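Local coordinates for serine protease pet (Escherichia coli, PDB 4OM9), which is a secreted autotransporter enterotoxin of enteroaggregative strains, a serine protease whose cutting activity probably targets host alpha-fodrin, at residues A[107-112]-A[358-363]; A[321-326]-A[348-353]; A[335-340]-A[354-359]; A[405-410]-A[430-435]. All coordinates share one frame; numbering follows the deposited sequence.

How the interactions relate
Interactions 2, 3 and 4 are parallel pairings between successive coils of the beta-helix, whereas interaction 1 joins that helix to the protease domain. Interactions 2 and 3 follow the same two turns of chain round a corner: strands 323-328 and 348-352 lead into strands 335-337 and 354-355, and I353 CD1 packs on F336 CB at 3.7 Å. Interaction 3 shares N358 and D359 with interaction 1, their centres about 9 Å apart, and Y110 N probably bonds to A339 O at 3.0 Å. Interaction 4 repeats the pairing of interaction 2 farther along the same sheet, about 18 Å away between centres. Interactions 1 and 4 do not touch, their nearest atoms being about 7 Å apart.

Interaction 1 of 4, residues A[107-112]-A[358-363]; sequences LNKYVV and NDALHK
K109 and H362 form the close-packed part of this contact. The lysine chain crosses the imidazole at about a right angle and lays its CE over one face of the ring, 4.0 Å from the centroid and 10° off the ring normal, a CH-pi contact. From there the ammonium group is gripped by several acceptors: K109 NZ makes a salt bridge to D359 OD1 at 3.1 Å, arriving from above the carboxylate plane, and gives a hydrogen bond to the backbone A360 O at 3.0 Å. D359 itself is steadied by Y355, whose hydroxyl bonds to its OD2. A bend at chi3 (118°) turns the end of the lysine toward these acceptors. At the edge of the ring, H362 ND1 donates to Y110 O at 3.1 Å, in the carbonyl plane, and this bond limits rotation of the imidazole.

The arrangement is a domain interface: the loop that follows strand 102-107 of the chymotrypsin-like protease domain rests on strand 361-364, one rung of the parallel beta-helix. Packing thins toward V112, where a single methyl, CG2, meets H362 CB at 3.7 Å. The wetter side lies where a water joins K109 NZ and H362 NE2, 2.8 Å from each, beside the partly exposed D359 and A360. K363 turns from the loop, its ammonium held by backbone carbonyls of G365, G367 and N383.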
loop_
_atom_site.group_PDB
_atom_site.type_symbol
_atom_site.label_atom_id
_atom_site.label_comp_id
_atom_site.label_asym_id
_atom_site.label_seq_id
_atom_site.Cartn_x
_atom_site.Cartn_y
_atom_site.Cartn_z
ATOM N N LEU A 107 27.111 -1.742 27.805
ATOM C CA LEU A 107 25.821 -2.095 28.359
ATOM C C LEU A 107 25.824 -3.553 28.821
ATOM O O LEU A 107 26.587 -4.369 28.308
ATOM C CB LEU A 107 24.725 -1.839 27.323
ATOM C CG LEU A 107 24.496 -0.379 26.884
ATOM C CD1 LEU A 107 23.548 -0.304 25.695
ATOM C CD2 LEU A 107 23.975 0.481 28.042
ATOM N N ASN A 108 24.973 -3.881 29.786
ATOM C CA ASN A 108 24.921 -5.240 30.344
ATOM C C ASN A 108 24.571 -6.353 29.321
ATOM O O ASN A 108 24.990 -7.491 29.508
ATOM C CB ASN A 108 23.915 -5.300 31.500
ATOM C CG ASN A 108 22.516 -4.977 31.050
ATOM O OD1 ASN A 108 22.323 -4.116 30.193
ATOM N ND2 ASN A 108 21.528 -5.687 31.594
ATOM N N LYS A 109 23.827 -6.013 28.259
ATOM C CA LYS A 109 23.442 -6.986 27.215
ATOM C C LYS A 109 23.554 -6.426 25.798
ATOM O O LYS A 109 23.617 -5.219 25.614
ATOM C CB LYS A 109 22.007 -7.486 27.437
ATOM C CG LYS A 109 21.862 -8.496 28.577
ATOM C CD LYS A 109 20.393 -8.837 28.793
ATOM C CE LYS A 109 20.110 -10.318 28.548
ATOM N NZ LYS A 109 18.633 -10.574 28.516
ATOM N N TYR A 110 23.592 -7.310 24.802
ATOM C CA TYR A 110 23.686 -6.871 23.411
ATOM C C TYR A 110 22.386 -6.197 22.991
ATOM O O TYR A 110 21.301 -6.735 23.223
ATOM C CB TYR A 110 23.970 -8.040 22.455
ATOM C CG TYR A 110 25.262 -8.771 22.687
ATOM C CD1 TYR A 110 26.345 -8.148 23.304
ATOM C CD2 TYR A 110 25.401 -10.107 22.289
ATOM C CE1 TYR A 110 27.536 -8.853 23.523
ATOM C CE2 TYR A 110 26.570 -10.801 22.489
ATOM C CZ TYR A 110 27.645 -10.184 23.115
ATOM O OH TYR A 110 28.818 -10.908 23.323
ATOM N N VAL A 111 22.491 -5.038 22.356
ATOM C CA VAL A 111 21.293 -4.356 21.887
ATOM C C VAL A 111 20.675 -5.039 20.668
ATOM O O VAL A 111 21.306 -5.202 19.622
ATOM C CB VAL A 111 21.577 -2.896 21.558
ATOM C CG1 VAL A 111 20.317 -2.222 20.952
ATOM C CG2 VAL A 111 22.009 -2.187 22.816
ATOM N N VAL A 112 19.418 -5.415 20.807
ATOM C CA VAL A 112 18.746 -6.156 19.761
ATOM C C VAL A 112 18.066 -5.211 18.744
ATOM O O VAL A 112 17.959 -5.550 17.569
ATOM C CB VAL A 112 17.735 -7.143 20.399
ATOM C CG1 VAL A 112 16.641 -7.533 19.454
ATOM C CG2 VAL A 112 18.461 -8.379 20.878
ATOM N N ASN A 358 15.426 -17.837 33.117
ATOM C CA ASN A 358 14.994 -16.608 33.773
ATOM C C ASN A 358 15.512 -15.362 33.041
ATOM O O ASN A 358 15.482 -14.257 33.573
ATOM C CB ASN A 358 15.423 -16.601 35.248
ATOM C CG ASN A 358 16.935 -16.669 35.437
ATOM O OD1 ASN A 358 17.682 -17.019 34.519
ATOM N ND2 ASN A 358 17.390 -16.352 36.648
ATOM N N ASP A 359 15.965 -15.555 31.810
ATOM C CA ASP A 359 16.597 -14.484 31.051
ATOM C C ASP A 359 16.246 -14.598 29.571
ATOM O O ASP A 359 16.070 -15.704 29.057
ATOM C CB ASP A 359 18.119 -14.529 31.240
ATOM C CG ASP A 359 18.808 -13.259 30.763
ATOM O OD1 ASP A 359 18.362 -12.158 31.155
ATOM O OD2 ASP A 359 19.794 -13.363 29.999
ATOM N N ALA A 360 16.152 -13.466 28.884
ATOM C CA ALA A 360 15.943 -13.489 27.436
ATOM C C ALA A 360 17.227 -13.750 26.685
ATOM O O ALA A 360 18.268 -13.176 26.993
ATOM C CB ALA A 360 15.327 -12.169 26.945
ATOM N N LEU A 361 17.151 -14.594 25.675
ATOM C CA LEU A 361 18.281 -14.784 24.794
ATOM C C LEU A 361 18.303 -13.681 23.709
ATOM O O LEU A 361 17.406 -13.601 22.864
ATOM C CB LEU A 361 18.224 -16.187 24.183
ATOM C CG LEU A 361 18.945 -16.494 22.867
ATOM C CD1 LEU A 361 20.388 -16.018 22.889
ATOM C CD2 LEU A 361 18.876 -17.985 22.573
ATOM N N HIS A 362 19.334 -12.836 23.750
ATOM C CA HIS A 362 19.494 -11.750 22.767
ATOM C C HIS A 362 20.376 -12.183 21.615
ATOM O O HIS A 362 21.571 -12.404 21.790
ATOM C CB HIS A 362 20.106 -10.499 23.411
ATOM C CG HIS A 362 19.190 -9.794 24.360
ATOM N ND1 HIS A 362 19.464 -8.539 24.860
ATOM C CD2 HIS A 362 18.007 -10.164 24.900
ATOM C CE1 HIS A 362 18.485 -8.163 25.662
ATOM N NE2 HIS A 362 17.590 -9.135 25.710
ATOM N N LYS A 363 19.792 -12.289 20.434
ATOM C CA LYS A 363 20.528 -12.712 19.253
ATOM C C LYS A 363 20.727 -11.547 18.256
ATOM O O LYS A 363 19.755 -10.963 17.768
ATOM C CB LYS A 363 19.788 -13.878 18.584
ATOM C CG LYS A 363 20.593 -14.598 17.516
ATOM C CD LYS A 363 20.551 -13.919 16.154
ATOM C CE LYS A 363 21.383 -14.694 15.137
ATOM N NZ LYS A 363 21.607 -13.846 13.939
HETATM O O HOH W 1 16.537 -8.717 28.304
#

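Interaction 2 of 4, residues A[321-326]-A[348-353]; sequences NKKYTV and TVDWNI
Y324 and D350 are joined by the shortest backbone bond of this pair, D350 N giving its hydrogen to Y324 O at 2.7 Å. Y324 N in turn donates to T348 O at 2.9 Å, and V326 N to D350 O at 2.9 Å. T348 N to K322 O and N352 N to V326 O complete a ladder of five bonds. On the outer surface K323 curls across toward the neighbouring strand through bends at chi2, chi3 and chi4 and brings its ammonium group to the D350 carboxylate as a salt bridge; the modelled separation is too short for the exact placing of either end to be trusted. D350 OD1 has a second partner in the amide of N370, one coil further on.

Parallel pairing in register, K323 beside T348 through to V326 beside W351, with axes 12° apart, is the coil-to-coil stacking of a right-handed parallel beta-helix. Side chains alternate accordingly: K323, T325, T348 and D350 lie on one face, while Y324, V326, V349 and W351 line the other, inside the coil. There V326 makes most of the contacts. Its CG1, anti to the backbone N (chi1 179°), abuts I353 CD1 at 3.5 Å, and its CG2 reaches V349 CG1 at 4.0 Å. The same CG2 touches W351 CE3 at 4.0 Å, where the valine runs alongside the indole. W351 continues inward onto F336 and F316, its NE1 bonded to Q375, and the Y324 hydroxyl bonds to D319 beyond the strand pair.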
loop_
_atom_site.group_PDB
_atom_site.type_symbol
_atom_site.label_atom_id
_atom_site.label_comp_id
_atom_site.label_asym_id
_atom_site.label_seq_id
_atom_site.Cartn_x
_atom_site.Cartn_y
_atom_site.Cartn_z
ATOM N N ASN A 321 31.652 -16.976 8.367
ATOM C CA ASN A 321 31.805 -18.119 7.463
ATOM C C ASN A 321 32.255 -19.424 8.136
ATOM O O ASN A 321 32.990 -20.208 7.533
ATOM C CB ASN A 321 32.796 -17.783 6.334
ATOM C CG ASN A 321 32.395 -16.539 5.539
ATOM O OD1 ASN A 321 31.257 -16.417 5.069
ATOM N ND2 ASN A 321 33.336 -15.604 5.394
ATOM N N LYS A 322 31.818 -19.674 9.369
ATOM C CA LYS A 322 32.201 -20.915 10.043
ATOM C C LYS A 322 31.020 -21.648 10.680
ATOM O O LYS A 322 29.997 -21.051 10.998
ATOM C CB LYS A 322 33.264 -20.639 11.111
ATOM C CG LYS A 322 34.491 -19.905 10.602
ATOM C CD LYS A 322 35.363 -20.776 9.723
ATOM C CE LYS A 322 36.538 -19.966 9.184
ATOM N NZ LYS A 322 37.681 -20.814 8.720
ATOM N N LYS A 323 31.189 -22.950 10.868
ATOM C CA LYS A 323 30.193 -23.801 11.512
ATOM C C LYS A 323 30.572 -24.121 12.972
ATOM O O LYS A 323 31.686 -24.525 13.255
ATOM C CB LYS A 323 30.021 -25.096 10.708
ATOM C CG LYS A 323 29.010 -26.072 11.286
ATOM C CD LYS A 323 27.669 -25.387 11.558
ATOM C CE LYS A 323 26.500 -26.345 11.380
ATOM N NZ LYS A 323 26.510 -27.486 12.320
ATOM N N TYR A 324 29.627 -23.922 13.886
ATOM C CA TYR A 324 29.816 -24.195 15.311
ATOM C C TYR A 324 28.692 -25.047 15.883
ATOM O O TYR A 324 27.544 -24.940 15.459
ATOM C CB TYR A 324 29.880 -22.896 16.115
ATOM C CG TYR A 324 31.090 -22.042 15.850
ATOM C CD1 TYR A 324 31.086 -21.091 14.829
ATOM C CD2 TYR A 324 32.230 -22.162 16.636
ATOM C CE1 TYR A 324 32.192 -20.294 14.593
ATOM C CE2 TYR A 324 33.337 -21.371 16.412
ATOM C CZ TYR A 324 33.318 -20.441 15.389
ATOM O OH TYR A 324 34.425 -19.665 15.160
ATOM N N THR A 325 29.020 -25.877 16.863
ATOM C CA THR A 325 27.997 -26.570 17.629
ATOM C C THR A 325 28.205 -26.259 19.112
ATOM O O THR A 325 29.335 -26.112 19.569
ATOM C CB THR A 325 28.027 -28.086 17.376
ATOM O OG1 THR A 325 27.739 -28.350 15.996
ATOM C CG2 THR A 325 26.984 -28.787 18.219
ATOM N N VAL A 326 27.106 -26.099 19.839
ATOM C CA VAL A 326 27.135 -25.904 21.277
ATOM C C VAL A 326 26.355 -27.038 21.919
ATOM O O VAL A 326 25.138 -27.156 21.738
ATOM C CB VAL A 326 26.528 -24.565 21.701
ATOM C CG1 VAL A 326 26.561 -24.424 23.211
ATOM C CG2 VAL A 326 27.246 -23.387 21.009
ATOM N N THR A 348 27.006 -20.476 10.916
ATOM C CA THR A 348 25.886 -21.135 11.564
ATOM C C THR A 348 26.303 -21.765 12.898
ATOM O O THR A 348 27.283 -22.508 12.976
ATOM C CB THR A 348 25.274 -22.227 10.659
ATOM O OG1 THR A 348 24.689 -21.618 9.498
ATOM C CG2 THR A 348 24.211 -23.011 11.420
ATOM N N VAL A 349 25.539 -21.452 13.941
ATOM C CA VAL A 349 25.732 -22.039 15.253
ATOM C C VAL A 349 24.602 -23.012 15.623
ATOM O O VAL A 349 23.482 -22.589 15.917
ATOM C CB VAL A 349 25.815 -20.956 16.336
ATOM C CG1 VAL A 349 26.039 -21.603 17.674
ATOM C CG2 VAL A 349 26.933 -19.967 16.018
ATOM N N ASP A 350 24.902 -24.311 15.627
ATOM C CA ASP A 350 23.916 -25.292 16.071
ATOM C C ASP A 350 23.793 -25.214 17.583
ATOM O O ASP A 350 24.726 -25.508 18.335
ATOM C CB ASP A 350 24.273 -26.703 15.610
ATOM C CG ASP A 350 24.076 -26.882 14.123
ATOM O OD1 ASP A 350 23.369 -26.058 13.503
ATOM O OD2 ASP A 350 24.627 -27.836 13.561
ATOM N N TRP A 351 22.630 -24.769 18.020
ATOM C CA TRP A 351 22.439 -24.432 19.408
ATOM C C TRP A 351 21.722 -25.600 20.055
ATOM O O TRP A 351 20.496 -25.687 20.006
ATOM C CB TRP A 351 21.662 -23.109 19.537
ATOM C CG TRP A 351 21.429 -22.670 20.947
ATOM C CD1 TRP A 351 20.275 -22.819 21.669
ATOM C CD2 TRP A 351 22.377 -22.019 21.823
ATOM N NE1 TRP A 351 20.448 -22.301 22.937
ATOM C CE2 TRP A 351 21.713 -21.813 23.055
ATOM C CE3 TRP A 351 23.705 -21.615 21.686
ATOM C CZ2 TRP A 351 22.356 -21.201 24.144
ATOM C CZ3 TRP A 351 24.334 -21.010 22.771
ATOM C CH2 TRP A 351 23.657 -20.807 23.983
ATOM N N ASN A 352 22.491 -26.515 20.639
ATOM C CA ASN A 352 21.894 -27.706 21.244
ATOM C C ASN A 352 22.074 -27.730 22.749
ATOM O O ASN A 352 22.448 -28.726 23.316
ATOM C CB ASN A 352 22.458 -28.996 20.634
ATOM C CG ASN A 352 21.596 -30.216 20.966
ATOM O OD1 ASN A 352 20.530 -30.082 21.559
ATOM N ND2 ASN A 352 22.063 -31.404 20.605
ATOM N N ILE A 353 21.797 -26.599 23.379
ATOM C CA ILE A 353 21.618 -26.527 24.825
ATOM C C ILE A 353 20.426 -25.610 24.988
ATOM O O ILE A 353 19.898 -25.097 23.997
ATOM C CB ILE A 353 22.840 -25.917 25.582
ATOM C CG1 ILE A 353 23.073 -24.477 25.081
ATOM C CG2 ILE A 353 24.069 -26.750 25.400
ATOM C CD1 ILE A 353 24.233 -23.722 25.760
HETATM O O HOH W 2 25.434 -30.145 15.786
#

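Interaction 3 of 4, residues A[335-340]-A[354-359]; sequences TFKGAG and KYASND
F336 and Y355 meet obliquely, ring planes 77° apart and centroids separated by 5.7 Å, with F336 CD2 against Y355 CE1 at 3.5 Å. One face of the tyrosine ring carries the carbonyl of F336, whose O stands 3.2 Å above the plane toward the rim; D359 O lies in plane at its edge. One face of the F336 ring has G338 N above it, near the rim. F336 and Y355 are bridge partners, so both point to the same face of the sheet; with CG anti to the backbone N (chi1 172° and -169°), each CG lies beside its own carbonyl carbon.

The phenol acts as a relay at its far end. Y355 OH accepts from G338 N at 3.0 Å in a nearly straight bond, while its bond to D359 OD2 measures 2.7 Å, so the turn after strand 335-337 is tied to the loop after strand 354-355. Between the strands themselves F336 N donates to K354 O, and A356 N to F336 O at 2.7 Å. Outside, the extended K337 chain passes over A356, CB to CB 3.8 Å, and runs on past D359.

The pair forms part of a short three-strand parallel sheet of the beta-helix: strand 309-310 flanks 335-337 on its other side, F336 stacks on F316, and A339 beyond the turn bonds to Y110 of the protease domain.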
loop_
_atom_site.group_PDB
_atom_site.type_symbol
_atom_site.label_atom_id
_atom_site.label_comp_id
_atom_site.label_asym_id
_atom_site.label_seq_id
_atom_site.Cartn_x
_atom_site.Cartn_y
_atom_site.Cartn_z
ATOM N N THR A 335 22.479 -24.899 31.011
ATOM C CA THR A 335 21.986 -23.634 30.500
ATOM C C THR A 335 23.128 -22.669 30.235
ATOM O O THR A 335 24.192 -22.746 30.855
ATOM C CB THR A 335 20.981 -22.996 31.473
ATOM O OG1 THR A 335 21.648 -22.655 32.693
ATOM C CG2 THR A 335 19.829 -23.977 31.782
ATOM N N PHE A 336 22.914 -21.778 29.275
ATOM C CA PHE A 336 23.805 -20.652 29.106
ATOM C C PHE A 336 23.091 -19.357 29.444
ATOM O O PHE A 336 21.893 -19.208 29.175
ATOM C CB PHE A 336 24.347 -20.572 27.689
ATOM C CG PHE A 336 25.117 -19.303 27.413
ATOM C CD1 PHE A 336 26.354 -19.089 28.002
ATOM C CD2 PHE A 336 24.602 -18.336 26.567
ATOM C CE1 PHE A 336 27.072 -17.939 27.749
ATOM C CE2 PHE A 336 25.309 -17.167 26.305
ATOM C CZ PHE A 336 26.547 -16.964 26.901
ATOM N N LYS A 337 23.839 -18.430 30.036
ATOM C CA LYS A 337 23.343 -17.093 30.320
ATOM C C LYS A 337 24.452 -16.081 30.115
ATOM O O LYS A 337 25.612 -16.342 30.459
ATOM C CB LYS A 337 22.812 -16.996 31.747
ATOM C CG LYS A 337 22.281 -15.621 32.100
ATOM C CD LYS A 337 21.675 -15.595 33.489
ATOM C CE LYS A 337 21.112 -14.219 33.814
ATOM N NZ LYS A 337 20.347 -14.223 35.096
ATOM N N GLY A 338 24.094 -14.926 29.567
ATOM C CA GLY A 338 25.031 -13.825 29.415
ATOM C C GLY A 338 24.475 -12.653 28.625
ATOM O O GLY A 338 23.276 -12.404 28.614
ATOM N N ALA A 339 25.376 -11.943 27.950
ATOM C CA ALA A 339 25.057 -10.727 27.206
ATOM C C ALA A 339 24.226 -11.043 25.972
ATOM O O ALA A 339 23.457 -10.225 25.503
ATOM C CB ALA A 339 26.336 -10.017 26.813
ATOM N N GLY A 340 24.381 -12.259 25.463
ATOM C CA GLY A 340 23.615 -12.715 24.321
ATOM C C GLY A 340 24.497 -13.503 23.378
ATOM O O GLY A 340 25.548 -14.016 23.764
ATOM N N LYS A 354 20.040 -25.376 26.237
ATOM C CA LYS A 354 19.046 -24.365 26.552
ATOM C C LYS A 354 19.699 -23.047 26.934
ATOM O O LYS A 354 20.703 -23.022 27.658
ATOM C CB LYS A 354 18.142 -24.845 27.690
ATOM C CG LYS A 354 17.250 -26.018 27.326
ATOM C CD LYS A 354 16.203 -26.208 28.397
ATOM C CE LYS A 354 15.282 -27.390 28.094
ATOM N NZ LYS A 354 15.792 -28.274 26.999
ATOM N N TYR A 355 19.151 -21.945 26.432
ATOM C CA TYR A 355 19.476 -20.658 27.025
ATOM C C TYR A 355 18.719 -20.666 28.350
ATOM O O TYR A 355 17.630 -21.244 28.441
ATOM C CB TYR A 355 19.086 -19.452 26.126
ATOM C CG TYR A 355 19.689 -18.175 26.662
ATOM C CD1 TYR A 355 20.998 -17.828 26.365
ATOM C CD2 TYR A 355 18.970 -17.365 27.525
ATOM C CE1 TYR A 355 21.574 -16.688 26.906
ATOM C CE2 TYR A 355 19.515 -16.240 28.066
ATOM C CZ TYR A 355 20.822 -15.895 27.758
ATOM O OH TYR A 355 21.354 -14.758 28.313
ATOM N N ALA A 356 19.321 -20.075 29.373
ATOM C CA ALA A 356 18.712 -19.957 30.698
ATOM C C ALA A 356 17.262 -19.476 30.647
ATOM O O ALA A 356 16.878 -18.724 29.755
ATOM C CB ALA A 356 19.546 -19.013 31.574
ATOM N N SER A 357 16.475 -19.897 31.632
ATOM C CA SER A 357 15.029 -19.705 31.592
ATOM C C SER A 357 14.551 -18.475 32.357
ATOM O O SER A 357 13.381 -18.105 32.272
ATOM C CB SER A 357 14.316 -20.937 32.141
ATOM O OG SER A 357 14.143 -20.817 33.537
ATOM N N ASN A 358 15.426 -17.837 33.117
ATOM C CA ASN A 358 14.994 -16.608 33.773
ATOM C C ASN A 358 15.512 -15.362 33.041
ATOM O O ASN A 358 15.482 -14.257 33.573
ATOM C CB ASN A 358 15.423 -16.601 35.248
ATOM C CG ASN A 358 16.935 -16.669 35.437
ATOM O OD1 ASN A 358 17.682 -17.019 34.519
ATOM N ND2 ASN A 358 17.390 -16.352 36.648
ATOM N N ASP A 359 15.965 -15.555 31.810
ATOM C CA ASP A 359 16.597 -14.484 31.051
ATOM C C ASP A 359 16.246 -14.598 29.571
ATOM O O ASP A 359 16.070 -15.704 29.057
ATOM C CB ASP A 359 18.119 -14.529 31.240
ATOM C CG ASP A 359 18.808 -13.259 30.763
ATOM O OD1 ASP A 359 18.362 -12.158 31.155
ATOM O OD2 ASP A 359 19.794 -13.363 29.999
HETATM O O HOH W 3 22.095 -11.664 30.958
#

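Interaction 4 of 4, residues A[405-410]-A[430-435]; sequences TVQLNA and KLDLNG
Q407 and D432 both place CG anti to the backbone N (chi1 177° and -179°), and the glutamine chain stays extended beyond CG, so the two side chains run in company. Q407 NE2 then donates to D432 OD2 at 3.1 Å; the acceptor lies in the amide plane, yet the donor approaches from above the carboxylate, the amide and carboxylate planes being steeply inclined. The same D432 OD2 also takes a bond from S455 on the following coil.

These are neighbouring rungs of the parallel beta-helix, T405 against K430, V406 against L431 and Q407 against D432. Three backbone bonds join them: V406 N to K430 O at 2.7 Å, D432 N to V406 O at 2.8 Å and L408 N to D432 O at 3.0 Å. Opposite the polar row, aliphatic groups fill the interior. L431 CD1 touches V406 CG1 and, at 4.0 Å, L408 CD2, while L408 CD1 meets L433 CD2 at 3.8 Å, where the two leucines pack flank to flank. Strand 385-388 covers V406 and L408 from the preceding coil.

Where strand 430-432 ends, the chain turns sharply: D432 OD1 accepts from N434 N, an Asx turn. This carries the N434 amide back toward the first strand, where it stacks on the Q407 amide with planes 19° apart. A water bridges N409 OD1 and N434 ND2, and that same ND2 donates to L408 O at 2.8 Å, in the carbonyl plane.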
loop_
_atom_site.group_PDB
_atom_site.type_symbol
_atom_site.label_atom_id
_atom_site.label_comp_id
_atom_site.label_asym_id
_atom_site.label_seq_id
_atom_site.Cartn_x
_atom_site.Cartn_y
_atom_site.Cartn_z
ATOM N N THR A 405 15.591 -12.695 10.484
ATOM C CA THR A 405 14.678 -13.717 9.985
ATOM C C THR A 405 14.469 -14.801 11.046
ATOM O O THR A 405 15.422 -15.252 11.701
ATOM C CB THR A 405 15.211 -14.359 8.698
ATOM O OG1 THR A 405 15.208 -13.376 7.662
ATOM C CG2 THR A 405 14.334 -15.536 8.255
ATOM N N VAL A 406 13.215 -15.183 11.228
ATOM C CA VAL A 406 12.852 -16.356 11.995
ATOM C C VAL A 406 12.296 -17.435 11.055
ATOM O O VAL A 406 11.368 -17.181 10.275
ATOM C CB VAL A 406 11.827 -16.014 13.067
ATOM C CG1 VAL A 406 11.358 -17.300 13.788
ATOM C CG2 VAL A 406 12.419 -15.047 14.042
ATOM N N GLN A 407 12.852 -18.638 11.126
ATOM C CA GLN A 407 12.510 -19.670 10.166
ATOM C C GLN A 407 12.052 -20.966 10.823
ATOM O O GLN A 407 12.777 -21.553 11.615
ATOM C CB GLN A 407 13.695 -19.976 9.241
ATOM C CG GLN A 407 13.364 -21.112 8.265
ATOM C CD GLN A 407 14.517 -21.524 7.395
ATOM O OE1 GLN A 407 15.356 -22.326 7.804
ATOM N NE2 GLN A 407 14.560 -21.002 6.179
ATOM N N LEU A 408 10.848 -21.411 10.468
ATOM C CA LEU A 408 10.308 -22.669 10.972
ATOM C C LEU A 408 10.995 -23.867 10.346
ATOM O O LEU A 408 11.194 -23.902 9.140
ATOM C CB LEU A 408 8.810 -22.743 10.708
ATOM C CG LEU A 408 8.046 -21.505 11.168
ATOM C CD1 LEU A 408 6.554 -21.746 11.126
ATOM C CD2 LEU A 408 8.467 -21.127 12.567
ATOM N N ASN A 409 11.350 -24.859 11.163
ATOM C CA ASN A 409 11.991 -26.068 10.648
ATOM C C ASN A 409 11.633 -27.311 11.456
ATOM O O ASN A 409 12.478 -28.169 11.704
ATOM C CB ASN A 409 13.504 -25.886 10.624
ATOM C CG ASN A 409 14.204 -26.899 9.734
ATOM O OD1 ASN A 409 13.793 -27.144 8.601
ATOM N ND2 ASN A 409 15.264 -27.505 10.253
ATOM N N ALA A 410 10.377 -27.398 11.884
ATOM C CA ALA A 410 9.876 -28.554 12.630
ATOM C C ALA A 410 8.381 -28.356 12.770
ATOM O O ALA A 410 7.891 -27.274 12.485
ATOM C CB ALA A 410 10.559 -28.679 14.013
ATOM N N LYS A 430 11.414 -11.002 9.306
ATOM C CA LYS A 430 10.787 -11.998 8.445
ATOM C C LYS A 430 10.471 -13.282 9.182
ATOM O O LYS A 430 11.319 -13.804 9.919
ATOM C CB LYS A 430 11.679 -12.328 7.247
ATOM C CG LYS A 430 11.457 -11.459 6.022
ATOM C CD LYS A 430 11.678 -12.266 4.737
ATOM C CE LYS A 430 11.151 -11.498 3.502
ATOM N NZ LYS A 430 10.924 -12.358 2.288
ATOM N N LEU A 431 9.250 -13.780 8.987
ATOM C CA LEU A 431 8.876 -15.134 9.396
ATOM C C LEU A 431 8.754 -16.015 8.158
ATOM O O LEU A 431 7.867 -15.809 7.331
ATOM C CB LEU A 431 7.559 -15.154 10.184
ATOM C CG LEU A 431 7.067 -16.589 10.481
ATOM C CD1 LEU A 431 8.118 -17.383 11.281
ATOM C CD2 LEU A 431 5.742 -16.595 11.225
ATOM N N ASP A 432 9.659 -16.985 8.036
ATOM C CA ASP A 432 9.662 -17.937 6.919
ATOM C C ASP A 432 9.039 -19.257 7.371
ATOM O O ASP A 432 9.647 -20.018 8.150
ATOM C CB ASP A 432 11.088 -18.144 6.398
ATOM C CG ASP A 432 11.161 -19.101 5.217
ATOM O OD1 ASP A 432 10.112 -19.527 4.689
ATOM O OD2 ASP A 432 12.288 -19.429 4.797
ATOM N N LEU A 433 7.820 -19.517 6.897
ATOM C CA LEU A 433 7.072 -20.711 7.292
ATOM C C LEU A 433 7.751 -21.939 6.737
ATOM O O LEU A 433 7.512 -23.045 7.208
ATOM C CB LEU A 433 5.611 -20.656 6.808
ATOM C CG LEU A 433 4.783 -19.456 7.265
ATOM C CD1 LEU A 433 3.359 -19.574 6.805
ATOM C CD2 LEU A 433 4.815 -19.300 8.753
ATOM N N ASN A 434 8.581 -21.741 5.720
ATOM C CA ASN A 434 9.474 -22.786 5.232
ATOM C C ASN A 434 8.761 -24.124 4.970
ATOM O O ASN A 434 9.204 -25.184 5.420
ATOM C CB ASN A 434 10.613 -22.971 6.234
ATOM C CG ASN A 434 11.666 -23.933 5.744
ATOM O OD1 ASN A 434 11.878 -24.061 4.526
ATOM N ND2 ASN A 434 12.316 -24.650 6.681
ATOM N N GLY A 435 7.645 -24.075 4.243
ATOM C CA GLY A 435 6.920 -25.290 3.905
ATOM C C GLY A 435 5.909 -25.729 4.948
ATOM O O GLY A 435 5.106 -26.618 4.682
HETATM O O HOH W 4 14.837 -26.283 5.966
#